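Local coordinates for protein alpha-glucosidase (PDB 5XFM) that hydrolyses beta-L-arabinopyranosides and alpha-galactosides as a bifunctional, calcium-containing enzyme of glycoside hydrolase family 97, at residues E240-N245 and G366-I371; K88-H93 and T553-R558; D468-N473 and T506-T511; Y126-Q131 and F252-A257; G601-L606 and L617-V622. The protein carries 1 engineered substitution. All blocks are in the same frame, centred on the assembly; numbering follows the deposited sequence.

The five contacts run across the three parts of the chain: an N-terminal beta domain, a central parallel-stranded catalytic barrel and a C-terminal antiparallel sheet. Contact 4 lies within the first, contact 3 within the second and contact 5 within the third, whereas contacts 1 and 2 tie domains together. Contact 2, its segments separated by 459 residues, spans contacts 1, 3 and 4 in sequence; contact 5 follows it. Contacts 2 and 4 reach the same nine-stranded sheet, their centres 34 Å apart, and contacts 2 and 5 the same six-stranded sheet, 24 Å apart. Contacts 1 and 2 lie on opposite sides of the chain's centre, joining the N-terminal domain to the rest at two distant places.

Contact 1: E240-N245 and G366-I371; sequences EENNGN and GYWNDI
Asn242 and Trp368 meet because of their first torsions: the Asn242 amide swings opposite its backbone N (chi1 -158°), while the indole of Trp368 is folded between its backbone N and carbonyl carbon (chi1 53°). Asn242 OD1 comes to 3.3 Å from Trp368 CB, the amide slanting across the indole, planes 46° apart. ND2 of that amide stays in its own turn, donating to Asn245 O at 3.0 Å. Asn242 and Asn243 adopt left-handed backbone angles, which asparagine tolerates well. Asn243 lays CB 3.1 Å from Trp368 O and sends its OD1 to Arg168. Asn245 ND2 lies at the edge of the Tyr367 ring, 4.0 Å from CD1, and Trp368 CE3 covers one face of that ring. An alanine in place of Asn242 would remove the amide and probably leave the turn less firmly held, Asn245 O relying more on Lys409 and a gap opening beside Trp368. Trp368 NE1 bonds to Phe404 O. The loop of the N-terminal domain and the one after barrel strand 357-363 make no direct hydrogen bond, though Glu411 takes one from Tyr367 OH and a weak one from Asn242 ND2, which implies loops matched by shape and tied through shared neighbours.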
# COMPACT_ATOMS: atom_id res chain seq x y z
N GLU A 240 17.56 -16.60 1.72
CA GLU A 240 16.89 -17.41 2.73
C GLU A 240 15.36 -17.30 2.65
O GLU A 240 14.67 -18.05 3.34
CB GLU A 240 17.36 -17.03 4.13
CG GLU A 240 18.81 -17.35 4.43
CD GLU A 240 19.77 -16.30 3.90
OE1 GLU A 240 19.29 -15.28 3.36
OE2 GLU A 240 21.00 -16.49 4.03
N GLU A 241 14.84 -16.38 1.84
CA GLU A 241 13.39 -16.24 1.71
C GLU A 241 12.79 -17.46 1.01
O GLU A 241 13.51 -18.26 0.41
CB GLU A 241 13.03 -14.96 0.95
CG GLU A 241 13.29 -13.67 1.72
CD GLU A 241 12.89 -12.43 0.93
OE1 GLU A 241 11.69 -12.28 0.61
OE2 GLU A 241 13.79 -11.60 0.63
N ASN A 242 11.47 -17.64 1.14
CA ASN A 242 10.77 -18.79 0.55
C ASN A 242 11.37 -20.10 1.05
O ASN A 242 11.42 -21.10 0.32
CB ASN A 242 10.83 -18.72 -0.98
CG ASN A 242 9.74 -19.53 -1.65
OD1 ASN A 242 8.64 -19.67 -1.12
ND2 ASN A 242 10.04 -20.07 -2.83
N ASN A 243 11.87 -20.07 2.29
CA ASN A 243 12.57 -21.19 2.91
C ASN A 243 13.79 -21.66 2.10
O ASN A 243 14.20 -22.81 2.20
CB ASN A 243 11.62 -22.36 3.12
CG ASN A 243 12.04 -23.25 4.26
OD1 ASN A 243 12.69 -22.81 5.21
ND2 ASN A 243 11.66 -24.52 4.19
N GLY A 244 14.37 -20.77 1.31
CA GLY A 244 15.53 -21.11 0.50
C GLY A 244 15.19 -21.69 -0.86
O GLY A 244 16.08 -22.15 -1.58
N ASN A 245 13.91 -21.69 -1.22
CA ASN A 245 13.50 -22.17 -2.54
C ASN A 245 13.46 -21.05 -3.58
O ASN A 245 13.01 -19.94 -3.28
CB ASN A 245 12.12 -22.83 -2.47
CG ASN A 245 12.03 -23.85 -1.36
OD1 ASN A 245 12.67 -24.91 -1.41
ND2 ASN A 245 11.25 -23.54 -0.34
N GLY A 366 1.95 -23.85 0.54
CA GLY A 366 2.12 -25.27 0.34
C GLY A 366 3.45 -25.72 0.90
O GLY A 366 3.48 -26.60 1.76
N TYR A 367 4.56 -25.15 0.43
CA TYR A 367 5.85 -25.79 0.68
C TYR A 367 6.99 -24.95 1.28
O TYR A 367 8.13 -25.40 1.28
CB TYR A 367 6.35 -26.41 -0.63
CG TYR A 367 6.58 -25.42 -1.75
CD1 TYR A 367 7.74 -24.66 -1.82
CD2 TYR A 367 5.63 -25.25 -2.76
CE1 TYR A 367 7.96 -23.75 -2.83
CE2 TYR A 367 5.84 -24.34 -3.79
CZ TYR A 367 7.01 -23.60 -3.82
OH TYR A 367 7.24 -22.69 -4.83
N TRP A 368 6.71 -23.78 1.85
CA TRP A 368 7.83 -22.95 2.30
C TRP A 368 7.80 -22.56 3.78
O TRP A 368 8.75 -21.95 4.28
CB TRP A 368 7.90 -21.67 1.45
CG TRP A 368 6.61 -20.91 1.40
CD1 TRP A 368 6.18 -19.96 2.28
CD2 TRP A 368 5.58 -21.03 0.41
NE1 TRP A 368 4.96 -19.49 1.92
CE2 TRP A 368 4.56 -20.12 0.77
CE3 TRP A 368 5.42 -21.81 -0.74
CZ2 TRP A 368 3.40 -19.98 0.02
CZ3 TRP A 368 4.26 -21.67 -1.48
CH2 TRP A 368 3.27 -20.76 -1.10
N ASN A 369 6.73 -22.91 4.49
CA ASN A 369 6.62 -22.57 5.90
C ASN A 369 5.95 -23.66 6.74
O ASN A 369 5.67 -24.75 6.24
CB ASN A 369 5.86 -21.24 6.07
CG ASN A 369 4.43 -21.30 5.52
OD1 ASN A 369 3.72 -22.30 5.67
ND2 ASN A 369 4.00 -20.20 4.92
N ASP A 370 5.63 -23.33 7.99
CA ASP A 370 5.03 -24.29 8.93
C ASP A 370 3.58 -23.98 9.29
O ASP A 370 3.13 -24.32 10.38
CB ASP A 370 5.85 -24.37 10.22
CG ASP A 370 7.22 -24.97 10.01
OD1 ASP A 370 7.35 -25.90 9.18
OD2 ASP A 370 8.16 -24.53 10.69
N ILE A 371 2.87 -23.32 8.39
CA ILE A 371 1.47 -22.99 8.62
C ILE A 371 0.58 -24.25 8.62
O ILE A 371 0.67 -25.08 7.71
CB ILE A 371 0.97 -21.99 7.56
CG1 ILE A 371 1.61 -20.62 7.81
CG2 ILE A 371 -0.55 -21.89 7.57
CD1 ILE A 371 1.23 -20.01 9.16

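Contact 2: K88-H93 and T553-R558; sequences KVSNVH and TWDETR
Ser90 and Thr557 supply the hydroxyls that join the start of strand 91-104 in the N-terminal domain to the start of strand 556-563 in the C-terminal sheet, at a classic beta bulge where Asp555 and Glu556 both face Arg573. Three direct hydrogen bonds cross. Ser90 N gives its hydrogen to Asp555 O at 3.0 Å, nearly straight at 167° but from well above the carbonyl plane. Ser90 OG, turned in between its own backbone N and carbonyl carbon (chi1 68°), donates to the anti lone pair of Asp555 OD1 at 2.8 Å, while Asp555 OD2 is taken by Gly575 N. Serine suits this place, since its short side chain lets backbone and hydroxyl grip the same aspartate. A water adds a bridge, donating to Asp555 O at 2.7 Å and accepting weakly from Asn91 N. Among apolar contacts, Val89 sends CG2 over the bulge, 4.0 Å from Glu556 CA, and Lys88 CB packs against Thr557. The other charged side chains find partners elsewhere: Glu556 pairs with Arg558 and Arg573, and the Lys88 amine reaches the carbonyls of Val273, Thr275 and Thr483. The third direct bond sits at the buried end, where Thr557 OG1 donates in the carbonyl plane to a lone pair of Lys88 O at 2.6 Å.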
# COMPACT_ATOMS: atom_id res chain seq x y z
N LYS A 88 -7.02 6.11 -4.58
CA LYS A 88 -7.39 7.37 -3.91
C LYS A 88 -8.16 8.37 -4.79
O LYS A 88 -8.73 9.34 -4.28
CB LYS A 88 -6.14 8.05 -3.36
CG LYS A 88 -5.20 8.56 -4.44
CD LYS A 88 -3.91 9.13 -3.87
CE LYS A 88 -2.92 8.04 -3.48
NZ LYS A 88 -1.56 8.60 -3.17
N VAL A 89 -8.14 8.17 -6.11
CA VAL A 89 -8.82 9.07 -7.03
C VAL A 89 -9.35 8.26 -8.21
O VAL A 89 -8.77 7.23 -8.54
CB VAL A 89 -7.86 10.19 -7.52
CG1 VAL A 89 -6.69 9.59 -8.29
CG2 VAL A 89 -8.59 11.22 -8.37
N SER A 90 -10.45 8.68 -8.82
CA SER A 90 -11.08 7.87 -9.87
C SER A 90 -10.73 8.28 -11.31
O SER A 90 -10.91 7.50 -12.25
CB SER A 90 -12.60 7.86 -9.68
OG SER A 90 -13.17 9.12 -9.95
N ASN A 91 -10.21 9.49 -11.49
CA ASN A 91 -9.84 9.97 -12.82
C ASN A 91 -8.50 10.70 -12.81
O ASN A 91 -8.30 11.62 -12.01
CB ASN A 91 -10.92 10.89 -13.39
CG ASN A 91 -12.13 10.12 -13.88
OD1 ASN A 91 -12.17 9.66 -15.02
ND2 ASN A 91 -13.12 9.97 -13.01
N VAL A 92 -7.59 10.27 -13.66
CA VAL A 92 -6.28 10.90 -13.71
C VAL A 92 -5.94 11.50 -15.07
O VAL A 92 -6.06 10.84 -16.12
CB VAL A 92 -5.17 9.90 -13.31
CG1 VAL A 92 -3.79 10.54 -13.44
CG2 VAL A 92 -5.40 9.39 -11.89
N HIS A 93 -5.54 12.77 -15.04
CA HIS A 93 -4.96 13.43 -16.20
C HIS A 93 -3.43 13.41 -16.05
O HIS A 93 -2.85 14.25 -15.38
CB HIS A 93 -5.46 14.87 -16.33
CG HIS A 93 -4.94 15.59 -17.54
ND1 HIS A 93 -4.91 16.96 -17.64
CD2 HIS A 93 -4.45 15.12 -18.71
CE1 HIS A 93 -4.41 17.31 -18.81
NE2 HIS A 93 -4.12 16.21 -19.48
N THR A 553 -14.85 3.48 -1.45
CA THR A 553 -14.26 3.87 -2.74
C THR A 553 -14.35 5.38 -2.92
O THR A 553 -15.23 6.03 -2.36
CB THR A 553 -14.97 3.19 -3.92
OG1 THR A 553 -16.36 3.55 -3.91
CG2 THR A 553 -14.85 1.67 -3.81
N TRP A 554 -13.45 5.95 -3.72
CA TRP A 554 -13.35 7.40 -3.78
C TRP A 554 -13.16 7.95 -5.19
O TRP A 554 -12.61 7.28 -6.06
CB TRP A 554 -12.20 7.87 -2.89
CG TRP A 554 -12.24 7.25 -1.53
CD1 TRP A 554 -11.46 6.23 -1.08
CD2 TRP A 554 -13.10 7.61 -0.44
NE1 TRP A 554 -11.77 5.93 0.23
CE2 TRP A 554 -12.78 6.77 0.64
CE3 TRP A 554 -14.11 8.57 -0.28
CZ2 TRP A 554 -13.43 6.84 1.87
CZ3 TRP A 554 -14.76 8.65 0.95
CH2 TRP A 554 -14.41 7.79 2.01
N ASP A 555 -13.64 9.16 -5.41
CA ASP A 555 -13.44 9.84 -6.68
C ASP A 555 -12.26 10.80 -6.64
O ASP A 555 -11.68 11.12 -7.68
CB ASP A 555 -14.71 10.60 -7.08
CG ASP A 555 -15.80 9.67 -7.58
OD1 ASP A 555 -15.51 8.87 -8.50
OD2 ASP A 555 -16.93 9.74 -7.05
N GLU A 556 -11.88 11.23 -5.44
CA GLU A 556 -10.85 12.26 -5.28
C GLU A 556 -10.35 12.33 -3.83
O GLU A 556 -11.11 12.08 -2.89
CB GLU A 556 -11.39 13.62 -5.73
CG GLU A 556 -10.34 14.73 -5.80
CD GLU A 556 -10.96 16.09 -6.06
OE1 GLU A 556 -12.16 16.14 -6.41
OE2 GLU A 556 -10.24 17.10 -5.90
N THR A 557 -9.08 12.67 -3.67
CA THR A 557 -8.48 12.79 -2.35
C THR A 557 -7.66 14.07 -2.28
O THR A 557 -6.81 14.32 -3.14
CB THR A 557 -7.59 11.58 -2.01
OG1 THR A 557 -8.39 10.40 -1.91
CG2 THR A 557 -6.85 11.80 -0.69
N ARG A 558 -7.90 14.88 -1.26
CA ARG A 558 -7.15 16.12 -1.10
C ARG A 558 -6.49 16.18 0.27
O ARG A 558 -7.15 16.00 1.31
CB ARG A 558 -8.06 17.32 -1.35
CG ARG A 558 -8.62 17.36 -2.78
CD ARG A 558 -8.45 18.71 -3.47
NE ARG A 558 -9.41 19.72 -3.03
CZ ARG A 558 -10.55 20.00 -3.66
NH1 ARG A 558 -10.89 19.35 -4.76
NH2 ARG A 558 -11.36 20.95 -3.19
O HOH W 1 -11.42 11.98 -10.24

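Contact 3: D468-N473 and T506-T511; sequences DEEAFN and TTRRTT
The guanidinium of Arg509 and the carboxylate of Asp468 lie side by side and almost coplanar, 11° apart, so they meet edge on. Arg509 NE points its hydrogen at Asp468 OD1 at 3.0 Å and 164°, a salt bridge in which the oxygen is met nearly along its C-O axis. Water 2 lies at the same guanidinium's edge, giving a hydrogen to Asp468 OD2 at 2.6 Å and taking one from Arg509 NH2, which should limit the rotation of both flat groups. A bend at chi2 (-58°) folds the arginine chain along the aspartate, bringing CG to 3.3 Å from Asp468 OD1. On the second carboxylate, Thr510 OG1 donates to Glu470 OE1 from above its plane at 2.6 Å, and water 3 bridges the same OE1 to Arg509 N. Gln515 bonds to both Thr510 OG1 and Glu470 OE2, tying the buried pair together; glutamate is long enough to reach it, and threonine offers a hydroxyl with a methyl 4.4 Å from Ala471 CB. The contact sets the end of helix 464-468 and the start of helix 470-474 against the link between the short, weakly bonded strand 506-507 and helix 512-521, whose N-cap is Thr511, while Gln464 also bonds Asp468 OD1.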
# COMPACT_ATOMS: atom_id res chain seq x y z
N ASP A 468 -1.10 1.28 22.09
CA ASP A 468 -0.48 2.52 22.54
C ASP A 468 0.10 3.29 21.35
O ASP A 468 0.19 4.52 21.39
CB ASP A 468 0.62 2.25 23.57
CG ASP A 468 0.08 1.64 24.87
OD1 ASP A 468 -1.14 1.71 25.12
OD2 ASP A 468 0.89 1.11 25.66
N GLU A 469 0.46 2.57 20.30
CA GLU A 469 1.10 3.16 19.12
C GLU A 469 0.13 3.44 17.98
O GLU A 469 0.53 3.97 16.94
CB GLU A 469 2.21 2.23 18.61
CG GLU A 469 3.36 2.02 19.56
CD GLU A 469 4.33 3.18 19.56
OE1 GLU A 469 4.98 3.39 18.51
OE2 GLU A 469 4.43 3.89 20.58
N GLU A 470 -1.14 3.10 18.18
CA GLU A 470 -2.13 3.18 17.11
C GLU A 470 -2.16 4.53 16.40
O GLU A 470 -2.12 4.60 15.16
CB GLU A 470 -3.53 2.88 17.64
CG GLU A 470 -4.59 3.01 16.55
CD GLU A 470 -6.00 2.90 17.06
OE1 GLU A 470 -6.22 3.04 18.28
OE2 GLU A 470 -6.91 2.68 16.23
N ALA A 471 -2.24 5.60 17.18
CA ALA A 471 -2.37 6.94 16.61
C ALA A 471 -1.16 7.31 15.76
O ALA A 471 -1.30 7.83 14.66
CB ALA A 471 -2.59 7.96 17.72
N PHE A 472 0.03 7.00 16.26
CA PHE A 472 1.29 7.23 15.56
C PHE A 472 1.30 6.60 14.15
O PHE A 472 1.54 7.28 13.14
CB PHE A 472 2.43 6.71 16.44
CG PHE A 472 3.79 6.73 15.79
CD1 PHE A 472 4.44 7.93 15.55
CD2 PHE A 472 4.44 5.54 15.49
CE1 PHE A 472 5.70 7.95 14.98
CE2 PHE A 472 5.70 5.55 14.92
CZ PHE A 472 6.33 6.76 14.66
N ASN A 473 1.01 5.30 14.09
CA ASN A 473 0.99 4.57 12.82
C ASN A 473 -0.12 5.05 11.89
O ASN A 473 0.08 5.16 10.66
CB ASN A 473 0.87 3.07 13.07
CG ASN A 473 2.11 2.49 13.73
OD1 ASN A 473 2.03 1.86 14.80
ND2 ASN A 473 3.26 2.69 13.11
N THR A 506 -6.61 -6.48 25.37
CA THR A 506 -5.97 -5.18 25.29
C THR A 506 -7.00 -4.05 25.38
O THR A 506 -8.21 -4.27 25.28
CB THR A 506 -5.14 -5.02 24.00
OG1 THR A 506 -6.00 -5.22 22.87
CG2 THR A 506 -4.02 -6.05 23.95
N THR A 507 -6.49 -2.83 25.57
CA THR A 507 -7.33 -1.66 25.79
C THR A 507 -7.09 -0.61 24.72
O THR A 507 -5.97 -0.12 24.58
CB THR A 507 -7.07 -1.05 27.19
OG1 THR A 507 -7.33 -2.04 28.20
CG2 THR A 507 -7.97 0.15 27.44
N ARG A 508 -8.13 -0.28 23.96
CA ARG A 508 -8.05 0.80 22.98
C ARG A 508 -7.69 2.12 23.67
O ARG A 508 -8.26 2.45 24.71
CB ARG A 508 -9.36 0.95 22.22
CG ARG A 508 -9.38 2.17 21.30
CD ARG A 508 -10.59 2.18 20.37
NE ARG A 508 -11.84 1.85 21.04
CZ ARG A 508 -12.90 2.66 21.10
NH1 ARG A 508 -12.84 3.86 20.55
NH2 ARG A 508 -14.01 2.27 21.72
N ARG A 509 -6.76 2.86 23.08
CA ARG A 509 -6.29 4.12 23.64
C ARG A 509 -6.87 5.34 22.94
O ARG A 509 -6.72 6.46 23.41
CB ARG A 509 -4.76 4.19 23.58
CG ARG A 509 -4.08 3.09 24.35
CD ARG A 509 -4.51 3.12 25.81
NE ARG A 509 -3.59 2.36 26.64
CZ ARG A 509 -3.88 1.89 27.85
NH1 ARG A 509 -5.08 2.10 28.37
NH2 ARG A 509 -2.96 1.21 28.53
N THR A 510 -7.53 5.10 21.81
CA THR A 510 -8.08 6.17 20.99
C THR A 510 -9.60 6.27 21.14
O THR A 510 -10.24 5.36 21.65
CB THR A 510 -7.74 5.95 19.51
OG1 THR A 510 -8.08 4.61 19.14
CG2 THR A 510 -6.25 6.16 19.27
N THR A 511 -10.16 7.38 20.69
CA THR A 511 -11.59 7.63 20.83
C THR A 511 -12.43 7.04 19.70
O THR A 511 -11.91 6.63 18.66
CB THR A 511 -11.87 9.13 20.92
OG1 THR A 511 -11.52 9.77 19.68
CG2 THR A 511 -11.05 9.74 22.05
O HOH W 2 -0.17 0.78 27.99
O HOH W 3 -5.47 2.44 20.67

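Contact 4: Y126-Q131 and F252-A257; sequences YTLPHQ and FALPGA
Leu128 and Leu254 bury the most surface where strand 121-128 ends against the antiparallel strand 256-266, near the middle of a nine-stranded sheet of the N-terminal domain. The chain reaches that strand from strand 251-253 of the domain's other sheet through a tight turn containing cis-Pro255, so the contact lies where one layer passes into the next, consistent with the beta-sandwich fold of this family. Leu128 packs against the turn: its CB rests 3.6 Å from Leu254 CD2, and its CD1 meets the ring of Phe252 at CZ, 3.9 Å away, the two side chains crossing at about a right angle. Leu254 has CG opposite its carbonyl carbon (chi1 -61°), which lays CD2 on Leu128 and CD1 3.7 Å from Pro129 O. Branched leucines can thus touch several neighbours at once. His130 closes the outer end, its CA 4.1 Å from Leu254 CB. Gly256 fits the turn because a side chain there would run into Ala253 O. It forms the hydrogen-bonded pair with Leu128: Gly256 N donates to Leu128 O, and Leu128 N returns an almost linear bond to Gly256 O at 2.9 Å and 174°.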
# COMPACT_ATOMS: atom_id res chain seq x y z
N TYR A 126 14.94 0.54 -16.65
CA TYR A 126 15.92 0.13 -17.64
C TYR A 126 15.27 -0.72 -18.73
O TYR A 126 14.32 -1.46 -18.45
CB TYR A 126 17.05 -0.66 -16.99
CG TYR A 126 17.71 0.02 -15.82
CD1 TYR A 126 17.28 -0.24 -14.52
CD2 TYR A 126 18.76 0.91 -16.00
CE1 TYR A 126 17.88 0.36 -13.44
CE2 TYR A 126 19.37 1.53 -14.92
CZ TYR A 126 18.92 1.25 -13.64
OH TYR A 126 19.51 1.84 -12.54
N THR A 127 15.78 -0.64 -19.95
CA THR A 127 15.38 -1.57 -21.00
C THR A 127 16.61 -2.32 -21.51
O THR A 127 17.72 -1.77 -21.52
CB THR A 127 14.67 -0.85 -22.18
OG1 THR A 127 15.50 0.18 -22.71
CG2 THR A 127 13.35 -0.25 -21.72
N LEU A 128 16.41 -3.57 -21.89
CA LEU A 128 17.47 -4.39 -22.48
C LEU A 128 16.99 -4.98 -23.80
O LEU A 128 15.99 -5.69 -23.84
CB LEU A 128 17.87 -5.52 -21.53
CG LEU A 128 18.57 -5.19 -20.21
CD1 LEU A 128 18.39 -6.34 -19.25
CD2 LEU A 128 20.06 -4.96 -20.47
N PRO A 129 17.69 -4.67 -24.89
CA PRO A 129 17.31 -5.17 -26.21
C PRO A 129 17.83 -6.58 -26.46
O PRO A 129 18.67 -7.07 -25.71
CB PRO A 129 17.98 -4.17 -27.16
CG PRO A 129 19.23 -3.79 -26.42
CD PRO A 129 18.87 -3.78 -24.95
N HIS A 130 17.32 -7.23 -27.50
CA HIS A 130 17.93 -8.47 -27.99
C HIS A 130 19.30 -8.16 -28.58
O HIS A 130 19.42 -7.34 -29.48
CB HIS A 130 17.05 -9.14 -29.04
CG HIS A 130 17.54 -10.50 -29.46
ND1 HIS A 130 18.60 -10.67 -30.32
CD2 HIS A 130 17.08 -11.74 -29.16
CE1 HIS A 130 18.80 -11.96 -30.51
NE2 HIS A 130 17.89 -12.63 -29.83
N GLN A 131 20.34 -8.81 -28.07
CA GLN A 131 21.71 -8.53 -28.50
C GLN A 131 22.67 -9.66 -28.15
O GLN A 131 22.41 -10.43 -27.23
CB GLN A 131 22.21 -7.23 -27.88
CG GLN A 131 22.51 -7.32 -26.39
CD GLN A 131 22.91 -5.99 -25.79
OE1 GLN A 131 23.77 -5.29 -26.32
NE2 GLN A 131 22.27 -5.63 -24.68
N PHE A 252 14.39 -12.68 -17.31
CA PHE A 252 13.29 -12.42 -18.25
C PHE A 252 13.73 -12.47 -19.71
O PHE A 252 14.92 -12.61 -20.02
CB PHE A 252 12.62 -11.08 -17.94
CG PHE A 252 13.58 -9.94 -17.73
CD1 PHE A 252 14.09 -9.68 -16.47
CD2 PHE A 252 13.95 -9.13 -18.79
CE1 PHE A 252 14.97 -8.63 -16.27
CE2 PHE A 252 14.83 -8.08 -18.60
CZ PHE A 252 15.34 -7.83 -17.33
N ALA A 253 12.75 -12.40 -20.60
CA ALA A 253 12.99 -12.47 -22.04
C ALA A 253 13.54 -11.15 -22.60
O ALA A 253 13.21 -10.07 -22.11
CB ALA A 253 11.72 -12.85 -22.76
N LEU A 254 14.37 -11.25 -23.64
CA LEU A 254 14.82 -10.06 -24.37
C LEU A 254 14.05 -9.95 -25.68
O LEU A 254 13.85 -10.95 -26.36
CB LEU A 254 16.32 -10.12 -24.66
CG LEU A 254 17.28 -10.16 -23.47
CD1 LEU A 254 18.70 -10.34 -23.98
CD2 LEU A 254 17.15 -8.92 -22.61
N PRO A 255 13.63 -8.73 -26.05
CA PRO A 255 13.83 -7.49 -25.28
C PRO A 255 12.92 -7.40 -24.05
O PRO A 255 11.77 -7.82 -24.10
CB PRO A 255 13.48 -6.39 -26.31
CG PRO A 255 12.53 -7.05 -27.25
CD PRO A 255 13.00 -8.48 -27.36
N GLY A 256 13.46 -6.85 -22.96
CA GLY A 256 12.73 -6.73 -21.71
C GLY A 256 13.05 -5.47 -20.92
O GLY A 256 13.74 -4.57 -21.42
N ALA A 257 12.54 -5.40 -19.69
CA ALA A 257 12.73 -4.22 -18.86
C ALA A 257 12.68 -4.53 -17.36
O ALA A 257 12.20 -5.59 -16.95
CB ALA A 257 11.67 -3.16 -19.21

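Contact 5: G601-L606 and L617-V622; sequences GKTVAL and LTSLKV
Val604 and Leu620 form the apolar centre of this beta hairpin, pointing the same way from neighbouring strands, with Val604 CG2 3.9 Å from Leu620 CB. With CG1 opposite the carbonyl carbon (chi1 -60°), CG2 of the valine falls between backbone N and carbonyl carbon, which also brings it to 4.3 Å from Val622 CG2. Leu606 CD2 reaches Leu620 CB at 4.3 Å and runs alongside Thr618, whose OG1 lies 3.7 Å from that methyl. Leu606 packs on Ile638 and Cys640 of strand 636-641, and Val604 and Val622 on Phe599, so branched apolar residues suit this face. Five backbone bonds hold the register: Val622 N to Lys602 O at 2.9 Å, and two each in the Val604-Leu620 and Leu606-Thr618 pairs. The other face carries Thr603, Ala605, Ser619 and Lys621. A bend at chi2 (67°) lays the lysine along the threonine, Lys621 CE 3.3 Å from Thr603 OG1, while Thr603 CG2 touches Ser619 CB at 4.0 Å. A glycine in place of Thr603 would leave the Lys621 chain without its lateral support and is likely to let it swing. With one apolar face, on strand 636-641 and Phe599, and one more polar, the hairpin is amphipathic, at the edge of the C-terminal sheet.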
# COMPACT_ATOMS: atom_id res chain seq x y z
N GLY A 601 -19.95 27.61 1.71
CA GLY A 601 -20.82 28.31 2.64
C GLY A 601 -21.93 27.36 3.04
O GLY A 601 -23.11 27.64 2.82
N LYS A 602 -21.55 26.24 3.64
CA LYS A 602 -22.47 25.14 3.86
C LYS A 602 -22.60 24.71 5.32
O LYS A 602 -21.81 25.11 6.18
CB LYS A 602 -22.02 23.94 3.02
CG LYS A 602 -21.99 24.22 1.52
CD LYS A 602 -21.56 22.99 0.74
CE LYS A 602 -21.27 23.34 -0.71
NZ LYS A 602 -20.92 22.14 -1.51
N THR A 603 -23.62 23.90 5.59
CA THR A 603 -23.79 23.30 6.90
C THR A 603 -23.33 21.86 6.86
O THR A 603 -23.94 21.03 6.17
CB THR A 603 -25.26 23.34 7.37
OG1 THR A 603 -25.73 24.70 7.40
CG2 THR A 603 -25.40 22.72 8.76
N VAL A 604 -22.27 21.55 7.59
CA VAL A 604 -21.72 20.20 7.54
C VAL A 604 -22.08 19.42 8.80
O VAL A 604 -22.31 20.01 9.86
CB VAL A 604 -20.18 20.23 7.39
CG1 VAL A 604 -19.79 20.93 6.09
CG2 VAL A 604 -19.53 20.91 8.58
N ALA A 605 -22.13 18.10 8.67
CA ALA A 605 -22.31 17.21 9.82
C ALA A 605 -20.98 17.04 10.52
O ALA A 605 -19.99 16.67 9.89
CB ALA A 605 -22.88 15.87 9.38
N LEU A 606 -20.95 17.30 11.82
CA LEU A 606 -19.69 17.27 12.55
C LEU A 606 -19.65 16.20 13.64
O LEU A 606 -20.46 16.20 14.57
CB LEU A 606 -19.43 18.65 13.18
CG LEU A 606 -18.30 18.73 14.20
CD1 LEU A 606 -16.98 18.43 13.53
CD2 LEU A 606 -18.27 20.09 14.88
N LEU A 617 -22.35 14.11 17.67
CA LEU A 617 -22.72 14.58 16.35
C LEU A 617 -23.51 15.89 16.43
O LEU A 617 -24.60 15.94 17.00
CB LEU A 617 -23.55 13.53 15.61
CG LEU A 617 -24.22 13.96 14.31
CD1 LEU A 617 -23.18 14.26 13.23
CD2 LEU A 617 -25.20 12.90 13.85
N THR A 618 -22.95 16.94 15.85
CA THR A 618 -23.62 18.23 15.80
C THR A 618 -23.60 18.76 14.37
O THR A 618 -23.25 18.03 13.44
CB THR A 618 -22.97 19.26 16.74
OG1 THR A 618 -21.57 19.35 16.45
CG2 THR A 618 -23.14 18.84 18.18
N SER A 619 -23.96 20.02 14.20
CA SER A 619 -23.86 20.67 12.89
C SER A 619 -22.88 21.83 12.97
O SER A 619 -22.68 22.40 14.05
CB SER A 619 -25.22 21.17 12.42
OG SER A 619 -25.56 22.38 13.08
N LEU A 620 -22.27 22.18 11.84
CA LEU A 620 -21.35 23.30 11.82
C LEU A 620 -21.48 24.11 10.53
O LEU A 620 -21.32 23.58 9.43
CB LEU A 620 -19.91 22.80 11.98
CG LEU A 620 -18.79 23.86 11.96
CD1 LEU A 620 -18.95 24.81 13.14
CD2 LEU A 620 -17.42 23.21 11.97
N LYS A 621 -21.77 25.40 10.68
CA LYS A 621 -21.84 26.32 9.55
C LYS A 621 -20.47 26.83 9.16
O LYS A 621 -19.78 27.48 9.95
CB LYS A 621 -22.76 27.52 9.85
CG LYS A 621 -24.25 27.25 9.68
CD LYS A 621 -24.83 26.27 10.67
CE LYS A 621 -26.31 26.06 10.36
NZ LYS A 621 -26.99 25.08 11.24
N VAL A 622 -20.07 26.54 7.93
CA VAL A 622 -18.80 27.01 7.41
C VAL A 622 -19.09 28.19 6.49
O VAL A 622 -19.83 28.07 5.52
CB VAL A 622 -18.05 25.90 6.66
CG1 VAL A 622 -16.76 26.43 6.05
CG2 VAL A 622 -17.77 24.73 7.60